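Local coordinates for protein M32 carboxypeptidase (Chitinophagaceae bacterium, PDB 7A03) that probably removes amino acids one at a time from the C-terminal ends of peptides, as a metal-dependent carboxypeptidase of family M32, at residues W33-Y38 / R230-S234; K100-L105 / K145-L150; L202-R208 / I253-S259. All coordinates share one frame; numbering follows the deposited sequence. Where two conformers were deposited one is given.

Contacts 1 and 3 are neighbours, contact 2 stands apart. Along the chain, contact 2 (100-105 with 145-150) is nested inside the loop closed by contact 1 (33-38 with 230-234), while the segments of contacts 1 and 3 alternate. Strand 229-233 supplies half of contact 1, and helix 208-222, beginning at the end of segment 202-208, packs against it. I233 of contact 1 touches I253 and R208 of contact 3; the centres of the two contacts are about 21 Å apart. Contact 2 lies in an all-helical region, centre to centre about 36 Å from contact 1 and 49 Å from contact 3. The three-stranded sheet thus ties contacts 1 and 3 together in a largely helical enzyme.

Contact 1. Residues W33-Y38 / R230-S234; sequences WDQETY and RQDIS. With CIT (citric acid), chain G.
Where helix 9-37 ends, W33, T37 and Y38 come up against D232 on an outermost strand, 229-233, of a small mixed sheet. The carboxylate of D232 is the hub. Its OD1 accepts a hydrogen bond from the Y38 hydroxyl, with OH and OD1 2.6 Å apart, and the phenol arrives from above the carboxylate plane, with the ring turned nearly perpendicular to it. From the opposite face of that plane, NH2 of R230 also reaches OD1, at 2.8 Å, while R230 NE bonds to D232 OD2 at 2.7 Å. The guanidinium therefore grips the acid side-on, one nitrogen to each oxygen, which holds the carboxylate against rotation and would probably offset the charge of this buried acid. On the W33 side, OD2 lies at the edge of the indole, 3.4 Å from CZ2. A water carries the polar link there, accepting from W33 NE1 and donating to D232 OD2.

T37 faces two ways. Its OG1 sits over the centre of the W33 ring and bonds to W33 O at 2.8 Å; the chi1 of 52° that puts it there turns CG2 to the strand, 3.9 Å from I233 O. A second water joins the backbones, donating to both T37 O and I233 O. A citrate, probably from the crystallisation liquor, accepts from Q231 N through its O2.

The contact lies at the edge of the sheet: strand 247-251 pairs with strand 229-233 and touches T37 through T250, R248 makes a cation-pi contact with W33, and helix 208-222 packs against Q231 and I233.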
loop_
_atom_site.group_PDB
_atom_site.type_symbol
_atom_site.label_atom_id
_atom_site.label_comp_id
_atom_site.label_asym_id
_atom_site.label_seq_id
_atom_site.Cartn_x
_atom_site.Cartn_y
_atom_site.Cartn_z
ATOM N N TRP A 33 -9.067 -14.543 3.292
ATOM C CA TRP A 33 -8.634 -14.917 1.954
ATOM C C TRP A 33 -9.714 -15.744 1.278
ATOM O O TRP A 33 -10.100 -15.474 0.127
ATOM C CB TRP A 33 -7.325 -15.701 2.042
ATOM C CG TRP A 33 -6.944 -16.367 0.756
ATOM C CD1 TRP A 33 -6.247 -15.816 -0.277
ATOM C CD2 TRP A 33 -7.257 -17.713 0.352
ATOM N NE1 TRP A 33 -6.097 -16.727 -1.298
ATOM C CE2 TRP A 33 -6.701 -17.905 -0.929
ATOM C CE3 TRP A 33 -7.928 -18.782 0.961
ATOM C CZ2 TRP A 33 -6.815 -19.118 -1.628
ATOM C CZ3 TRP A 33 -8.047 -19.977 0.265
ATOM C CH2 TRP A 33 -7.489 -20.142 -1.007
ATOM N N ASP A 34 -10.268 -16.712 2.025
ATOM C CA ASP A 34 -11.328 -17.535 1.466
ATOM C C ASP A 34 -12.573 -16.702 1.193
ATOM O O ASP A 34 -13.256 -16.905 0.181
ATOM C CB ASP A 34 -11.615 -18.690 2.419
ATOM C CG ASP A 34 -12.757 -19.548 1.951
ATOM O OD1 ASP A 34 -12.548 -20.369 1.022
ATOM O OD2 ASP A 34 -13.864 -19.371 2.509
ATOM N N GLN A 35 -12.850 -15.729 2.066
ATOM C CA GLN A 35 -13.962 -14.814 1.859
ATOM C C GLN A 35 -13.859 -14.120 0.511
ATOM O O GLN A 35 -14.876 -13.879 -0.146
ATOM C CB GLN A 35 -13.955 -13.789 2.989
ATOM C CG GLN A 35 -15.056 -12.751 2.989
ATOM C CD GLN A 35 -15.023 -11.967 4.301
ATOM O OE1 GLN A 35 -14.015 -11.343 4.628
ATOM N NE2 GLN A 35 -16.106 -12.022 5.065
ATOM N N GLU A 36 -12.635 -13.787 0.088
ATOM C CA GLU A 36 -12.458 -13.124 -1.200
ATOM C C GLU A 36 -12.365 -14.079 -2.382
ATOM O O GLU A 36 -12.482 -13.631 -3.535
ATOM C CB GLU A 36 -11.196 -12.248 -1.189
ATOM C CG GLU A 36 -11.255 -11.093 -0.168
ATOM C CD GLU A 36 -12.411 -10.149 -0.431
ATOM O OE1 GLU A 36 -12.640 -9.779 -1.605
ATOM O OE2 GLU A 36 -13.100 -9.774 0.540
ATOM N N THR A 37 -12.119 -15.366 -2.156
ATOM C CA THR A 37 -11.811 -16.224 -3.297
ATOM C C THR A 37 -12.840 -17.314 -3.540
ATOM O O THR A 37 -13.259 -17.511 -4.688
ATOM C CB THR A 37 -10.432 -16.855 -3.131
ATOM O OG1 THR A 37 -10.358 -17.475 -1.841
ATOM C CG2 THR A 37 -9.346 -15.796 -3.251
ATOM N N TYR A 38 -13.229 -18.064 -2.506
ATOM C CA TYR A 38 -14.023 -19.270 -2.701
ATOM C C TYR A 38 -15.304 -19.326 -1.888
ATOM O O TYR A 38 -16.121 -20.226 -2.129
ATOM C CB TYR A 38 -13.181 -20.532 -2.427
ATOM C CG TYR A 38 -12.091 -20.677 -3.476
ATOM C CD1 TYR A 38 -12.414 -21.008 -4.782
ATOM C CD2 TYR A 38 -10.759 -20.425 -3.173
ATOM C CE1 TYR A 38 -11.442 -21.118 -5.761
ATOM C CE2 TYR A 38 -9.778 -20.534 -4.136
ATOM C CZ TYR A 38 -10.126 -20.876 -5.430
ATOM O OH TYR A 38 -9.162 -20.986 -6.418
ATOM N N ARG A 230 0.594 -19.139 -3.895
ATOM C CA ARG A 230 -0.276 -19.473 -5.011
ATOM C C ARG A 230 -1.028 -18.214 -5.397
ATOM O O ARG A 230 -1.096 -17.246 -4.622
ATOM C CB ARG A 230 -1.268 -20.597 -4.639
ATOM C CG ARG A 230 -2.188 -20.257 -3.464
ATOM C CD ARG A 230 -3.344 -21.314 -3.308
ATOM N NE ARG A 230 -4.230 -21.275 -4.469
ATOM C CZ ARG A 230 -4.227 -22.182 -5.444
ATOM N NH1 ARG A 230 -3.430 -23.246 -5.368
ATOM N NH2 ARG A 230 -5.048 -22.031 -6.469
ATOM N N GLN A 231 -1.596 -18.237 -6.595
ATOM C CA GLN A 231 -2.415 -17.157 -7.114
ATOM C C GLN A 231 -3.833 -17.651 -7.356
ATOM O O GLN A 231 -4.035 -18.780 -7.836
ATOM C CB GLN A 231 -1.864 -16.587 -8.435
ATOM C CG GLN A 231 -2.707 -15.426 -8.972
ATOM C CD GLN A 231 -2.117 -14.765 -10.208
ATOM O OE1 GLN A 231 -2.221 -15.301 -11.324
ATOM N NE2 GLN A 231 -1.549 -13.583 -10.031
ATOM N N ASP A 232 -4.799 -16.780 -7.077
ATOM C CA ASP A 232 -6.209 -17.029 -7.339
ATOM C C ASP A 232 -6.827 -15.742 -7.866
ATOM O O ASP A 232 -6.196 -14.681 -7.868
ATOM C CB ASP A 232 -6.939 -17.524 -6.075
ATOM C CG ASP A 232 -6.415 -18.865 -5.601
ATOM O OD1 ASP A 232 -6.870 -19.897 -6.155
ATOM O OD2 ASP A 232 -5.522 -18.893 -4.721
ATOM N N ILE A 233 -8.038 -15.845 -8.375
ATOM C CA ILE A 233 -8.798 -14.684 -8.842
ATOM C C ILE A 233 -9.588 -14.093 -7.682
ATOM O O ILE A 233 -10.199 -14.822 -6.887
ATOM C CB ILE A 233 -9.748 -15.083 -9.992
ATOM C CG1 ILE A 233 -8.966 -15.602 -11.196
ATOM C CG2 ILE A 233 -10.636 -13.901 -10.390
ATOM C CD1 ILE A 233 -8.237 -14.510 -11.992
ATOM N N SER A 234 -9.588 -12.764 -7.571
ATOM C CA SER A 234 -10.488 -12.073 -6.661
ATOM C C SER A 234 -10.931 -10.755 -7.289
ATOM O O SER A 234 -10.411 -10.341 -8.332
ATOM C CB SER A 234 -9.857 -11.906 -5.268
ATOM O OG SER A 234 -9.007 -10.777 -5.229
HETATM C C1 CIT G . -1.651 -21.182 -9.082
HETATM O O1 CIT G . -2.878 -20.957 -9.163
HETATM O O2 CIT G . -0.995 -20.651 -8.157
HETATM C C2 CIT G . -0.983 -22.091 -10.091
HETATM O O HOH W 1 -4.507 -16.656 -3.542
HETATM O O HOH W 2 -10.608 -9.189 -3.590
HETATM O O HOH W 3 -11.180 -17.175 -6.741
HETATM O O HOH W 4 -9.146 -18.628 -8.384
#

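Contact 2. Residues K100-L105 / K145-L150; sequences KYPASL and KETTVL
V149 has the most surface buried here, and its two methyls divide the work against the short link K100-P102 that leads into helix 103-126. CG1, anti to the backbone N (chi1 161°), lies 3.6 Å from K100 O and over one face of the Y101 ring, 4.3 Å from Y101 CG. The other methyl, CG2, faces P102 and L105: it is 4.0 Å from P102 CD and 3.8 Å from L105 CD2. V149 and L105 pass alongside one another, pointing opposite ways.

Y101 is the second main partner. With chi1 at -74° its ring runs alongside the last turns of helix 129-150 and carries the hydroxyl to E146. There Y101 OH donates to E146 OE2 at 2.6 Å, using the anti lone pair of that oxygen; OE2 lies in the plane of the phenol at its edge, whereas the carboxylate itself is turned 72° from the ring. E146 reaches this point through a fully extended chain. L150 comes in at the same end, its CD2 3.6 Å from Y101 OH, so a methyl and a carboxylate oxygen both crowd the phenol tip. K97 also bonds to Y101 OH, and K143 forms a salt bridge with the other oxygen of E146, a setting that would tend to keep the acid ionised.

K100 lays its aliphatic chain over the end of the helix, CD 4.2 Å from L150 O.

P102 is the N-cap of helix 103-126. The start of that helix thus meets the end of the next, Y101 lying nearest V149 and L105 nearest E146, which is the antiparallel pairing of an alpha-alpha hairpin.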
loop_
_atom_site.group_PDB
_atom_site.type_symbol
_atom_site.label_atom_id
_atom_site.label_comp_id
_atom_site.label_asym_id
_atom_site.label_seq_id
_atom_site.Cartn_x
_atom_site.Cartn_y
_atom_site.Cartn_z
ATOM N N LYS A 100 -3.787 3.325 26.144
ATOM C CA LYS A 100 -4.125 4.749 26.190
ATOM C C LYS A 100 -5.636 5.016 26.080
ATOM O O LYS A 100 -6.116 6.024 26.610
ATOM C CB LYS A 100 -3.360 5.519 25.109
ATOM C CG LYS A 100 -1.910 5.801 25.462
ATOM C CD LYS A 100 -1.136 6.315 24.250
ATOM C CE LYS A 100 0.368 6.290 24.499
ATOM N NZ LYS A 100 1.141 6.143 23.231
ATOM N N TYR A 101 -6.396 4.154 25.406
ATOM C CA TYR A 101 -7.771 4.507 25.018
ATOM C C TYR A 101 -8.756 4.238 26.154
ATOM O O TYR A 101 -8.763 3.134 26.713
ATOM C CB TYR A 101 -8.229 3.669 23.842
ATOM C CG TYR A 101 -7.628 4.030 22.511
ATOM C CD1 TYR A 101 -6.302 3.737 22.233
ATOM C CD2 TYR A 101 -8.395 4.638 21.516
ATOM C CE1 TYR A 101 -5.749 4.050 21.010
ATOM C CE2 TYR A 101 -7.849 4.948 20.289
ATOM C CZ TYR A 101 -6.526 4.656 20.044
ATOM O OH TYR A 101 -5.981 4.963 18.821
ATOM N N PRO A 102 -9.643 5.179 26.464
ATOM C CA PRO A 102 -10.765 4.866 27.359
ATOM C C PRO A 102 -11.752 3.957 26.650
ATOM O O PRO A 102 -11.966 4.056 25.439
ATOM C CB PRO A 102 -11.399 6.237 27.635
ATOM C CG PRO A 102 -10.429 7.261 27.071
ATOM C CD PRO A 102 -9.696 6.567 25.975
ATOM N N ALA A 103 -12.368 3.061 27.431
ATOM C CA ALA A 103 -13.297 2.086 26.868
ATOM C C ALA A 103 -14.459 2.762 26.140
ATOM O O ALA A 103 -14.907 2.277 25.088
ATOM C CB ALA A 103 -13.794 1.133 27.964
ATOM N N SER A 104 -14.949 3.888 26.675
ATOM C CA SER A 104 -16.069 4.584 26.049
ATOM C C SER A 104 -15.704 5.082 24.656
ATOM O O SER A 104 -16.514 4.984 23.726
ATOM C CB SER A 104 -16.526 5.745 26.928
ATOM O OG SER A 104 -15.480 6.671 27.133
ATOM N N LEU A 105 -14.475 5.579 24.485
ATOM C CA LEU A 105 -14.024 6.022 23.166
ATOM C C LEU A 105 -13.911 4.860 22.183
ATOM O O LEU A 105 -14.302 4.984 21.017
ATOM C CB LEU A 105 -12.692 6.763 23.280
ATOM C CG LEU A 105 -12.176 7.282 21.931
ATOM C CD1 LEU A 105 -13.225 8.193 21.280
ATOM C CD2 LEU A 105 -10.841 8.009 22.110
ATOM N N LYS A 145 -10.907 13.610 18.973
ATOM C CA LYS A 145 -10.750 13.080 20.333
ATOM C C LYS A 145 -9.597 12.076 20.401
ATOM O O LYS A 145 -8.775 12.105 21.332
ATOM C CB LYS A 145 -12.056 12.431 20.814
ATOM C CG LYS A 145 -13.041 13.388 21.453
ATOM C CD LYS A 145 -12.631 13.730 22.886
ATOM C CE LYS A 145 -13.604 14.717 23.533
ATOM N NZ LYS A 145 -15.023 14.279 23.434
ATOM N N GLU A 146 -9.507 11.202 19.398
ATOM C CA GLU A 146 -8.447 10.203 19.366
ATOM C C GLU A 146 -7.070 10.853 19.284
ATOM O O GLU A 146 -6.108 10.354 19.881
ATOM C CB GLU A 146 -8.670 9.261 18.183
ATOM C CG GLU A 146 -7.785 8.020 18.193
ATOM C CD GLU A 146 -8.123 7.073 17.080
ATOM O OE1 GLU A 146 -8.847 7.476 16.144
ATOM O OE2 GLU A 146 -7.673 5.914 17.143
ATOM N N THR A 147 -6.940 11.946 18.527
ATOM C CA THR A 147 -5.649 12.631 18.505
ATOM C C THR A 147 -5.262 13.096 19.900
ATOM O O THR A 147 -4.091 12.994 20.300
ATOM C CB THR A 147 -5.615 13.812 17.524
ATOM O OG1 THR A 147 -6.335 14.939 18.059
ATOM C CG2 THR A 147 -6.169 13.432 16.165
ATOM N N THR A 148 -6.233 13.610 20.663
ATOM C CA THR A 148 -5.877 14.028 22.022
ATOM C C THR A 148 -5.530 12.836 22.920
ATOM O O THR A 148 -4.671 12.953 23.800
ATOM C CB THR A 148 -6.944 14.929 22.647
ATOM O OG1 THR A 148 -8.214 14.270 22.631
ATOM C CG2 THR A 148 -7.050 16.238 21.877
ATOM N N VAL A 149 -6.175 11.687 22.707
ATOM C CA VAL A 149 -5.857 10.490 23.490
ATOM C C VAL A 149 -4.465 9.951 23.149
ATOM O O VAL A 149 -3.710 9.534 24.036
ATOM C CB VAL A 149 -6.957 9.426 23.309
ATOM C CG1 VAL A 149 -6.457 8.033 23.699
ATOM C CG2 VAL A 149 -8.193 9.808 24.101
ATOM N N LEU A 150 -4.105 9.941 21.864
ATOM C CA LEU A 150 -2.817 9.390 21.449
ATOM C C LEU A 150 -1.660 10.312 21.800
ATOM O O LEU A 150 -0.554 9.834 22.079
ATOM C CB LEU A 150 -2.822 9.122 19.943
ATOM C CG LEU A 150 -3.692 7.966 19.456
ATOM C CD1 LEU A 150 -3.943 8.099 17.960
ATOM C CD2 LEU A 150 -2.985 6.667 19.757
#

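Contact 3. Residues L202-R208 / I253-S259; sequences LHLHFDR and IDENDFS
R208 stretches along I253 and E255, and its side chain can be followed outward. CB lies 3.8 Å from E255 OE2, and a chi1 of 173° swings CG away from the backbone N and onto I253, 3.9 Å from its CD1. CD stays near E255 OE2. Beyond it the extended chain brings the guanidinium flat over I253, with CZ 4.1 Å from I253 CB. At the tip NH1 comes within 3.6 Å of I253 O, while NH2 gives a hydrogen bond to a water that also accepts from I253 N. The charge of E255 is near but beyond salt-bridge distance, so across this contact R208 meets I253 by packing and through water.

The other end is tied through the backbone and aromatic rings. F206 N donates to E255 O at 2.7 Å, nearly straight and in the carbonyl plane, and F258 N donates to L202 O at 2.9 Å. Between these bonds F258 CB sits squarely over the F206 face, 3.7 Å from the ring centroid, a CH-pi contact; F258 CD1 reaches 3.5 Å from F206 CD2, the planes inclined at 31°. F325 packs edge-to-face with F206, and F337 touches both L202 and F258. An alanine at F206 would keep the backbone bond but is likely to open a gap beneath F258, leaving its CB without the ring face it rests on.

H203 stacks its ring over the D257 carboxylate. That same carboxylate accepts from S259 N as the N-cap of helix 258-277, which carries an HExxH pattern, as in the zinc-binding helix of clan MA metallopeptidases, though no metal is bound to it in this model; D207 similarly caps helix 208-222. The arrangement is two loops held together by backbone bonds, each leading into a helix whose first turn is capped by an aspartate.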
loop_
_atom_site.group_PDB
_atom_site.type_symbol
_atom_site.label_atom_id
_atom_site.label_comp_id
_atom_site.label_asym_id
_atom_site.label_seq_id
_atom_site.Cartn_x
_atom_site.Cartn_y
_atom_site.Cartn_z
ATOM N N LEU A 202 -4.280 -1.885 -26.661
ATOM C CA LEU A 202 -4.394 -2.434 -25.313
ATOM C C LEU A 202 -5.824 -2.817 -24.973
ATOM O O LEU A 202 -6.040 -3.569 -24.016
ATOM C CB LEU A 202 -3.868 -1.447 -24.271
ATOM C CG LEU A 202 -2.370 -1.162 -24.244
ATOM C CD1 LEU A 202 -2.089 -0.158 -23.137
ATOM C CD2 LEU A 202 -1.555 -2.422 -24.027
ATOM N N HIS A 203 -6.799 -2.333 -25.746
ATOM C CA HIS A 203 -8.199 -2.649 -25.513
ATOM C C HIS A 203 -8.753 -3.633 -26.535
ATOM O O HIS A 203 -9.975 -3.778 -26.649
ATOM C CB HIS A 203 -9.035 -1.374 -25.428
ATOM C CG HIS A 203 -8.773 -0.581 -24.187
ATOM N ND1 HIS A 203 -7.565 0.037 -23.942
ATOM C CD2 HIS A 203 -9.549 -0.331 -23.105
ATOM C CE1 HIS A 203 -7.613 0.648 -22.772
ATOM N NE2 HIS A 203 -8.805 0.439 -22.243
ATOM N N LEU A 204 -7.879 -4.318 -27.270
ATOM C CA LEU A 204 -8.286 -5.452 -28.095
ATOM C C LEU A 204 -8.597 -6.645 -27.182
ATOM O O LEU A 204 -8.613 -6.544 -25.949
ATOM C CB LEU A 204 -7.208 -5.771 -29.129
ATOM C CG LEU A 204 -6.934 -4.710 -30.192
ATOM C CD1 LEU A 204 -5.678 -5.021 -31.016
ATOM C CD2 LEU A 204 -8.160 -4.576 -31.088
ATOM N N HIS A 205 -8.843 -7.805 -27.778
ATOM C CA HIS A 205 -9.210 -8.997 -27.016
ATOM C C HIS A 205 -7.958 -9.795 -26.682
ATOM O O HIS A 205 -7.250 -10.255 -27.584
ATOM C CB HIS A 205 -10.185 -9.881 -27.798
ATOM C CG HIS A 205 -10.491 -11.181 -27.111
ATOM N ND1 HIS A 205 -11.474 -11.303 -26.154
ATOM C CD2 HIS A 205 -9.936 -12.411 -27.237
ATOM C CE1 HIS A 205 -11.515 -12.551 -25.721
ATOM N NE2 HIS A 205 -10.594 -13.245 -26.366
ATOM N N PHE A 206 -7.710 -9.998 -25.388
ATOM C CA PHE A 206 -6.539 -10.728 -24.909
ATOM C C PHE A 206 -7.012 -11.970 -24.161
ATOM O O PHE A 206 -7.531 -11.865 -23.043
ATOM C CB PHE A 206 -5.660 -9.834 -24.029
ATOM C CG PHE A 206 -4.920 -8.771 -24.796
ATOM C CD1 PHE A 206 -5.548 -7.586 -25.138
ATOM C CD2 PHE A 206 -3.596 -8.963 -25.179
ATOM C CE1 PHE A 206 -4.870 -6.599 -25.854
ATOM C CE2 PHE A 206 -2.895 -7.975 -25.881
ATOM C CZ PHE A 206 -3.542 -6.795 -26.222
ATOM N N ASP A 207 -6.816 -13.137 -24.784
ATOM C CA ASP A 207 -7.310 -14.410 -24.257
ATOM C C ASP A 207 -7.047 -14.574 -22.764
ATOM O O ASP A 207 -5.918 -14.413 -22.290
ATOM C CB ASP A 207 -6.670 -15.568 -25.033
ATOM C CG ASP A 207 -7.129 -16.932 -24.540
ATOM O OD1 ASP A 207 -8.253 -17.330 -24.895
ATOM O OD2 ASP A 207 -6.367 -17.611 -23.808
ATOM N N ARG A 208 -8.102 -14.950 -22.036
ATOM C CA ARG A 208 -8.030 -15.011 -20.580
ATOM C C ARG A 208 -7.023 -16.049 -20.104
ATOM O O ARG A 208 -6.259 -15.795 -19.163
ATOM C CB ARG A 208 -9.418 -15.319 -20.011
ATOM C CG ARG A 208 -9.434 -15.572 -18.520
ATOM C CD ARG A 208 -10.840 -15.849 -18.029
ATOM N NE ARG A 208 -10.929 -15.703 -16.579
ATOM C CZ ARG A 208 -11.256 -14.570 -15.963
ATOM N NH1 ARG A 208 -11.528 -13.483 -16.672
ATOM N NH2 ARG A 208 -11.312 -14.525 -14.638
ATOM N N ILE A 253 -8.604 -10.504 -14.265
ATOM C CA ILE A 253 -8.330 -10.485 -15.694
ATOM C C ILE A 253 -9.457 -9.750 -16.400
ATOM O O ILE A 253 -10.633 -10.051 -16.172
ATOM C CB ILE A 253 -8.192 -11.911 -16.246
ATOM C CG1 ILE A 253 -6.998 -12.614 -15.617
ATOM C CG2 ILE A 253 -8.047 -11.881 -17.780
ATOM C CD1 ILE A 253 -7.029 -14.098 -15.788
ATOM N N ASP A 254 -9.095 -8.798 -17.268
ATOM C CA ASP A 254 -10.026 -8.160 -18.197
ATOM C C ASP A 254 -9.596 -8.595 -19.593
ATOM O O ASP A 254 -8.502 -8.235 -20.043
ATOM C CB ASP A 254 -9.992 -6.634 -18.066
ATOM C CG ASP A 254 -11.115 -5.955 -18.831
ATOM O OD1 ASP A 254 -11.576 -6.523 -19.839
ATOM O OD2 ASP A 254 -11.545 -4.849 -18.426
ATOM N N GLU A 255 -10.435 -9.379 -20.278
ATOM C CA GLU A 255 -10.056 -9.824 -21.618
ATOM C C GLU A 255 -10.010 -8.695 -22.639
ATOM O O GLU A 255 -9.485 -8.908 -23.737
ATOM C CB GLU A 255 -10.981 -10.914 -22.169
ATOM C CG GLU A 255 -11.187 -12.123 -21.293
ATOM C CD GLU A 255 -12.456 -12.868 -21.661
ATOM O OE1 GLU A 255 -13.141 -12.435 -22.616
ATOM O OE2 GLU A 255 -12.767 -13.881 -20.997
ATOM N N ASN A 256 -10.551 -7.520 -22.325
ATOM C CA ASN A 256 -10.523 -6.386 -23.243
ATOM C C ASN A 256 -9.697 -5.223 -22.712
ATOM O O ASN A 256 -9.888 -4.082 -23.142
ATOM C CB ASN A 256 -11.939 -5.920 -23.580
ATOM C CG ASN A 256 -12.799 -7.047 -24.112
ATOM O OD1 ASN A 256 -12.509 -7.627 -25.159
ATOM N ND2 ASN A 256 -13.856 -7.371 -23.383
ATOM N N ASP A 257 -8.790 -5.483 -21.781
ATOM C CA ASP A 257 -7.911 -4.433 -21.280
ATOM C C ASP A 257 -6.648 -5.106 -20.762
ATOM O O ASP A 257 -6.598 -5.561 -19.614
ATOM C CB ASP A 257 -8.588 -3.610 -20.198
ATOM C CG ASP A 257 -7.781 -2.400 -19.808
ATOM O OD1 ASP A 257 -6.614 -2.295 -20.255
ATOM O OD2 ASP A 257 -8.318 -1.546 -19.066
ATOM N N PHE A 258 -5.626 -5.145 -21.610
ATOM C CA PHE A 258 -4.374 -5.768 -21.236
ATOM C C PHE A 258 -3.652 -5.018 -20.117
ATOM O O PHE A 258 -2.786 -5.604 -19.458
ATOM C CB PHE A 258 -3.469 -5.889 -22.472
ATOM C CG PHE A 258 -2.241 -6.707 -22.233
ATOM C CD1 PHE A 258 -2.327 -8.087 -22.087
ATOM C CD2 PHE A 258 -0.995 -6.108 -22.136
ATOM C CE1 PHE A 258 -1.181 -8.845 -21.858
ATOM C CE2 PHE A 258 0.149 -6.864 -21.911
ATOM C CZ PHE A 258 0.052 -8.233 -21.774
ATOM N N SER A 259 -3.991 -3.746 -19.878
ATOM C CA SER A 259 -3.315 -2.961 -18.839
ATOM C C SER A 259 -3.563 -3.501 -17.436
ATOM O O SER A 259 -2.811 -3.189 -16.508
ATOM C CB SER A 259 -3.802 -1.510 -18.883
ATOM O OG SER A 259 -3.583 -0.933 -20.155
HETATM O O HOH W 5 -11.803 -5.875 -26.932
HETATM O O HOH W 6 -11.029 -11.842 -13.325
#